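Local coordinates for transcription anti-terminator antagonist UpxZ (Bacteroides uniformis ATCC 8492, PDB 4EPZ), which probably antagonises transcription anti-termination in the control of capsular polysaccharide synthesis, at residues A[3-8]-A[49-54]; A[9-14]-A[42-47]. All coordinates share one frame; numbering follows the deposited sequence. Where two conformers were deposited one is given.

Contacts 1 and 2 follow one another on helix 5-20. Contact 1 joins its N-terminal end to loop 49-54. Contact 2 joins its next turns to the last part of helix 32-49. Helices 5-20 and 32-49 run roughly antiparallel, so the start of the first meets the loop that follows the second. The centres of the contacts are about 10 Å apart. They touch where Arg8 NH2 of contact 1 is 2.7 Å from Ser47 OG of contact 2; both side chains were modelled in two conformers. Contact 1 is at the surface, its centre about 16 Å from the chain centre; that of contact 2 lies deeper, at about 12 Å. A calcium ion sits beside contact 1, bound to Gln52 O.

Contact 1 (A[3-8]-A[49-54]); sequences NSLLSR and FSEQSS. With CA (calcium ion), chain C.
Leu5 packs its methyl CD1 over one face of the Glu51 carboxylate. The closest approach is Leu5 CD1 to Glu51 OE1 at 3.3 Å. The same methyl also meets the aliphatic part, with Leu5 CD1 3.8 Å from Glu51 CB. Glu51 is bent at its second torsion (chi2 -72°), and this turns that face of the carboxylate toward the methyl. Both residues stay partly exposed.

The other oxygen of Glu51 faces Arg8. Arg8 NH1 to Glu51 OE2 is a long salt bridge of 3.7 Å. The oxygen lies at the guanidinium edge, and the guanidinium and carboxylate planes are 87° apart, nearly perpendicular. Water 1 adds a second path in the guanidinium plane. It accepts from Arg8 NH2 at 2.9 Å and donates to Glu51 OE2 at 2.7 Å. Arg8 was modelled in two conformers, so these links hold for one of them and are tentative.

Water 2 joins the carboxylate to the loop backbone and to the metal. It donates to Glu51 OE1 at 2.7 Å and accepts from Gln52 N. It also coordinates the calcium ion, which makes Glu51 a second-shell residue of that site. Gln52 O binds the calcium directly at 2.1 Å, and waters 3, 4 and 5 are further ligands. The negative carboxylate would be expected to favour the cation.

Further out, Ser4 fixes the start of the helix. Ser7 N donates to Ser4 OG at 3.0 Å in a nearly straight bond (164°). Leu5 also touches Glu58 and Leu62, and Ser53 OG bonds to Glu58, so helix 56-72 backs both segments. The arrangement is a serine N-capped helix start packed against an interhelical loop with a largely hydrated calcium site, in an all-helical fold.

Contact 2 (A[9-14]-A[42-47]); sequences ALELQR and LTRSDS
Arg44 NH1 donates to Glu11 OE1 at 2.8 Å, as part of a salt bridge between the two helices. The bond is nearly straight (166°). It lies close to the guanidinium plane and uses the anti lone pair of OE1. The carboxylate is turned steeply against the guanidinium, so the two groups meet through one oxygen rather than as a paired fork. Arg44 NH2 is farther from Glu11 OE1, at 3.5 Å. Arg44 NE forms a salt bridge with Glu40, one turn earlier on its own helix. The arginine is therefore held between two acids, and this should limit rotation of its guanidinium.

The salt bridge borders an apolar contact made by Leu12. Its CG is anti to the backbone N (chi1 -175°), which carries both methyls across to the second helix. Leu12 CD1 rests on the base of the arginine, 3.8 Å from Arg44 CB. The other methyl reaches Ser45, with Leu12 CD2 3.5 Å from Ser45 OG and 3.7 Å from Ser45 CA. This brings Leu12 CD2 close to the helix backbone, consistent with the small size of the serine. Ser45 OG is engaged by its own helix, in a hydrogen bond with Val41 O, and meets Leu12 by packing alone. Val41, Leu48 and Ala65 also touch Leu12, the last from helix 56-72.

The axes of the helical segments 9-14 and 42-47 approach to 10.3 Å, with 146° between their directions. This is roughly antiparallel helix packing in an all-helical domain, with a buried leucine between the helices and a salt bridge at its edge.

Contact 1 (A[3-8]-A[49-54])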
loop_
_atom_site.group_PDB
_atom_site.type_symbol
_atom_site.label_atom_id
_atom_site.label_comp_id
_atom_site.label_asym_id
_atom_site.label_seq_id
_atom_site.Cartn_x
_atom_site.Cartn_y
_atom_site.Cartn_z
ATOM N N ASN A 3 2.511 -19.958 -9.111
ATOM C CA ASN A 3 1.198 -19.447 -8.714
ATOM C C ASN A 3 1.010 -19.523 -7.183
ATOM O O ASN A 3 -0.119 -19.614 -6.691
ATOM C CB ASN A 3 0.085 -20.215 -9.454
ATOM C CG ASN A 3 -1.206 -19.451 -9.648
ATOM O OD1 ASN A 3 -1.224 -18.218 -9.798
ATOM N ND2 ASN A 3 -2.319 -20.180 -9.701
ATOM N N SER A 4 2.120 -19.429 -6.423
ATOM C CA SER A 4 2.101 -19.440 -4.966
ATOM C C SER A 4 1.462 -18.168 -4.418
ATOM O O SER A 4 1.349 -17.179 -5.140
ATOM C CB SER A 4 3.530 -19.539 -4.424
ATOM O OG SER A 4 4.257 -18.341 -4.673
ATOM N N LEU A 5 1.112 -18.177 -3.133
ATOM C CA LEU A 5 0.579 -17.038 -2.408
ATOM C C LEU A 5 1.490 -15.816 -2.567
ATOM O O LEU A 5 1.020 -14.738 -2.940
ATOM C CB LEU A 5 0.509 -17.441 -0.945
ATOM C CG LEU A 5 -0.625 -16.978 -0.122
ATOM C CD1 LEU A 5 -1.845 -17.791 -0.426
ATOM C CD2 LEU A 5 -0.294 -17.163 1.320
ATOM N N LEU A 6 2.815 -16.007 -2.364
ATOM C CA LEU A 6 3.766 -14.918 -2.516
ATOM C C LEU A 6 3.825 -14.414 -3.956
ATOM O O LEU A 6 3.861 -13.191 -4.146
ATOM C CB LEU A 6 5.173 -15.348 -2.058
ATOM C CG LEU A 6 6.249 -14.245 -2.090
ATOM C CD1 LEU A 6 5.971 -13.123 -1.064
ATOM C CD2 LEU A 6 7.623 -14.849 -1.839
ATOM N N SER A 7 3.861 -15.337 -4.967
ATOM C CA SER A 7 3.894 -14.944 -6.377
ATOM C C SER A 7 2.680 -14.084 -6.697
ATOM O O SER A 7 2.826 -13.049 -7.334
ATOM C CB SER A 7 3.925 -16.159 -7.296
ATOM O OG SER A 7 5.237 -16.692 -7.293
ATOM N N ARG A 8 1.498 -14.521 -6.235
ATOM C CA ARG A 8 0.231 -13.818 -6.420
ATOM C C ARG A 8 0.304 -12.421 -5.774
ATOM O O ARG A 8 -0.125 -11.434 -6.358
ATOM C CB ARG A 8 -0.917 -14.649 -5.810
ATOM C CG ARG A 8 -1.298 -15.901 -6.615
ATOM C CD ARG A 8 -2.246 -16.817 -5.834
ATOM N NE ARG A 8 -3.552 -16.182 -5.607
ATOM C CZ ARG A 8 -4.448 -16.577 -4.707
ATOM N NH1 ARG A 8 -4.206 -17.628 -3.934
ATOM N NH2 ARG A 8 -5.583 -15.910 -4.555
ATOM N N PHE A 49 -7.659 -11.831 -0.447
ATOM C CA PHE A 49 -8.150 -11.308 0.829
ATOM C C PHE A 49 -8.375 -12.381 1.924
ATOM O O PHE A 49 -8.010 -12.122 3.072
ATOM C CB PHE A 49 -9.444 -10.529 0.597
ATOM C CG PHE A 49 -9.995 -9.938 1.880
ATOM C CD1 PHE A 49 -9.366 -8.858 2.493
ATOM C CD2 PHE A 49 -11.139 -10.470 2.471
ATOM C CE1 PHE A 49 -9.889 -8.304 3.672
ATOM C CE2 PHE A 49 -11.671 -9.912 3.647
ATOM C CZ PHE A 49 -11.026 -8.853 4.253
ATOM N N SER A 50 -8.904 -13.560 1.576
ATOM C CA SER A 50 -9.193 -14.619 2.559
ATOM C C SER A 50 -7.942 -15.405 3.003
ATOM O O SER A 50 -8.034 -16.195 3.950
ATOM C CB SER A 50 -10.251 -15.583 2.022
ATOM O OG SER A 50 -9.815 -16.267 0.859
ATOM N N GLU A 51 -6.788 -15.190 2.344
ATOM C CA GLU A 51 -5.548 -15.896 2.664
ATOM C C GLU A 51 -4.948 -15.301 3.923
ATOM O O GLU A 51 -4.981 -14.078 4.107
ATOM C CB GLU A 51 -4.553 -15.850 1.485
ATOM C CG GLU A 51 -5.121 -16.465 0.202
ATOM C CD GLU A 51 -5.263 -17.978 0.163
ATOM O OE1 GLU A 51 -4.680 -18.666 1.035
ATOM O OE2 GLU A 51 -5.902 -18.480 -0.788
ATOM N N GLN A 52 -4.440 -16.189 4.792
ATOM C CA GLN A 52 -3.814 -15.829 6.072
ATOM C C GLN A 52 -2.446 -16.477 6.151
ATOM O O GLN A 52 -2.289 -17.618 5.752
ATOM C CB GLN A 52 -4.679 -16.273 7.275
ATOM C CG GLN A 52 -6.173 -15.883 7.224
ATOM C CD GLN A 52 -6.404 -14.405 7.003
ATOM O OE1 GLN A 52 -5.819 -13.542 7.668
ATOM N NE2 GLN A 52 -7.282 -14.079 6.066
ATOM N N SER A 53 -1.447 -15.760 6.633
ATOM C CA SER A 53 -0.126 -16.381 6.669
ATOM C C SER A 53 0.488 -16.269 8.043
ATOM O O SER A 53 0.391 -15.207 8.651
ATOM C CB SER A 53 0.793 -15.726 5.638
ATOM O OG SER A 53 2.070 -16.339 5.681
ATOM N N SER A 54 1.142 -17.348 8.524
ATOM C CA SER A 54 1.793 -17.287 9.832
ATOM C C SER A 54 3.196 -16.692 9.693
ATOM O O SER A 54 3.728 -16.158 10.657
ATOM C CB SER A 54 1.846 -18.667 10.488
ATOM O OG SER A 54 2.764 -19.522 9.830
HETATM CA CA CA C . -2.470 -19.696 5.399
HETATM O O HOH W 1 -7.271 -17.626 -2.933
HETATM O O HOH W 2 -4.378 -18.885 3.709
HETATM O O HOH W 3 -2.222 -21.128 3.442
HETATM O O HOH W 4 -1.724 -18.193 3.746
HETATM O O HOH W 5 -0.305 -20.050 5.287
#

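Contact 2 (A[9-14]-A[42-47])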
loop_
_atom_site.group_PDB
_atom_site.type_symbol
_atom_site.label_atom_id
_atom_site.label_comp_id
_atom_site.label_asym_id
_atom_site.label_seq_id
_atom_site.Cartn_x
_atom_site.Cartn_y
_atom_site.Cartn_z
ATOM N N ALA A 9 0.841 -12.345 -4.551
ATOM C CA ALA A 9 0.951 -11.051 -3.849
ATOM C C ALA A 9 1.905 -10.102 -4.571
ATOM O O ALA A 9 1.607 -8.908 -4.707
ATOM C CB ALA A 9 1.429 -11.258 -2.405
ATOM N N LEU A 10 3.062 -10.619 -5.021
ATOM C CA LEU A 10 4.007 -9.755 -5.718
ATOM C C LEU A 10 3.413 -9.283 -7.038
ATOM O O LEU A 10 3.650 -8.136 -7.410
ATOM C CB LEU A 10 5.367 -10.437 -5.920
ATOM C CG LEU A 10 6.081 -10.875 -4.612
ATOM C CD1 LEU A 10 7.299 -11.733 -4.928
ATOM C CD2 LEU A 10 6.433 -9.661 -3.704
ATOM N N GLU A 11 2.625 -10.158 -7.727
ATOM C CA GLU A 11 1.961 -9.812 -8.995
ATOM C C GLU A 11 0.966 -8.685 -8.751
ATOM O O GLU A 11 0.970 -7.707 -9.486
ATOM C CB GLU A 11 1.236 -11.023 -9.584
ATOM C CG GLU A 11 2.093 -11.948 -10.423
ATOM C CD GLU A 11 1.446 -13.267 -10.817
ATOM O OE1 GLU A 11 0.203 -13.400 -10.706
ATOM O OE2 GLU A 11 2.192 -14.175 -11.251
ATOM N N LEU A 12 0.158 -8.806 -7.679
ATOM C CA LEU A 12 -0.811 -7.792 -7.293
ATOM C C LEU A 12 -0.102 -6.483 -6.925
ATOM O O LEU A 12 -0.568 -5.435 -7.335
ATOM C CB LEU A 12 -1.699 -8.257 -6.124
ATOM C CG LEU A 12 -2.823 -7.287 -5.725
ATOM C CD1 LEU A 12 -3.702 -6.855 -6.955
ATOM C CD2 LEU A 12 -3.715 -7.899 -4.636
ATOM N N GLN A 13 1.009 -6.526 -6.151
ATOM C CA GLN A 13 1.732 -5.280 -5.830
ATOM C C GLN A 13 2.163 -4.545 -7.113
ATOM O O GLN A 13 1.995 -3.329 -7.198
ATOM C CB GLN A 13 2.996 -5.584 -5.018
ATOM C CG GLN A 13 2.708 -5.890 -3.570
ATOM C CD GLN A 13 3.970 -6.316 -2.865
ATOM O OE1 GLN A 13 5.085 -5.940 -3.235
ATOM N NE2 GLN A 13 3.826 -7.127 -1.848
ATOM N N ARG A 14 2.699 -5.323 -8.083
ATOM C CA ARG A 14 3.176 -4.796 -9.355
ATOM C C ARG A 14 2.007 -4.177 -10.155
ATOM O O ARG A 14 2.119 -3.037 -10.635
ATOM C CB ARG A 14 3.847 -5.922 -10.154
ATOM C CG ARG A 14 5.363 -5.778 -10.249
ATOM C CD ARG A 14 6.143 -7.089 -10.243
ATOM N NE ARG A 14 5.577 -8.161 -11.071
ATOM C CZ ARG A 14 5.520 -9.432 -10.683
ATOM N NH1 ARG A 14 5.968 -9.789 -9.487
ATOM N NH2 ARG A 14 5.010 -10.356 -11.485
ATOM N N LEU A 42 -9.143 -5.591 -8.765
ATOM C CA LEU A 42 -10.165 -5.900 -7.757
ATOM C C LEU A 42 -10.296 -7.413 -7.576
ATOM O O LEU A 42 -10.286 -7.900 -6.436
ATOM C CB LEU A 42 -11.525 -5.297 -8.137
ATOM C CG LEU A 42 -12.648 -5.600 -7.159
ATOM C CD1 LEU A 42 -12.454 -4.902 -5.817
ATOM C CD2 LEU A 42 -13.980 -5.265 -7.767
ATOM N N THR A 43 -10.374 -8.152 -8.693
ATOM C CA THR A 43 -10.521 -9.611 -8.692
ATOM C C THR A 43 -9.378 -10.263 -7.925
ATOM O O THR A 43 -9.640 -11.116 -7.076
ATOM C CB THR A 43 -10.629 -10.140 -10.117
ATOM O OG1 THR A 43 -11.777 -9.517 -10.717
ATOM C CG2 THR A 43 -10.772 -11.668 -10.175
ATOM N N ARG A 44 -8.136 -9.866 -8.227
ATOM C CA ARG A 44 -6.934 -10.398 -7.558
ATOM C C ARG A 44 -6.921 -10.062 -6.057
ATOM O O ARG A 44 -6.570 -10.913 -5.242
ATOM C CB ARG A 44 -5.670 -9.880 -8.230
ATOM C CG ARG A 44 -5.409 -10.542 -9.598
ATOM C CD ARG A 44 -4.176 -9.925 -10.207
ATOM N NE ARG A 44 -3.742 -10.606 -11.434
ATOM C CZ ARG A 44 -2.749 -11.494 -11.499
ATOM N NH1 ARG A 44 -2.105 -11.865 -10.401
ATOM N NH2 ARG A 44 -2.392 -12.013 -12.667
ATOM N N SER A 45 -7.308 -8.842 -5.699
ATOM C CA SER A 45 -7.386 -8.425 -4.296
ATOM C C SER A 45 -8.431 -9.274 -3.567
ATOM O O SER A 45 -8.116 -9.846 -2.522
ATOM C CB SER A 45 -7.719 -6.938 -4.194
ATOM O OG SER A 45 -6.715 -6.167 -4.831
ATOM N N ASP A 46 -9.629 -9.433 -4.166
ATOM C CA ASP A 46 -10.688 -10.247 -3.572
ATOM C C ASP A 46 -10.238 -11.695 -3.396
ATOM O O ASP A 46 -10.486 -12.275 -2.341
ATOM C CB ASP A 46 -11.970 -10.162 -4.405
ATOM C CG ASP A 46 -12.756 -8.879 -4.179
ATOM O OD1 ASP A 46 -12.486 -8.178 -3.160
ATOM O OD2 ASP A 46 -13.671 -8.598 -4.985
ATOM N N SER A 47 -9.540 -12.277 -4.390
ATOM C CA SER A 47 -9.088 -13.661 -4.299
ATOM C C SER A 47 -8.071 -13.851 -3.149
ATOM O O SER A 47 -8.134 -14.844 -2.426
ATOM C CB SER A 47 -8.484 -14.109 -5.627
ATOM O OG SER A 47 -8.000 -15.437 -5.545
#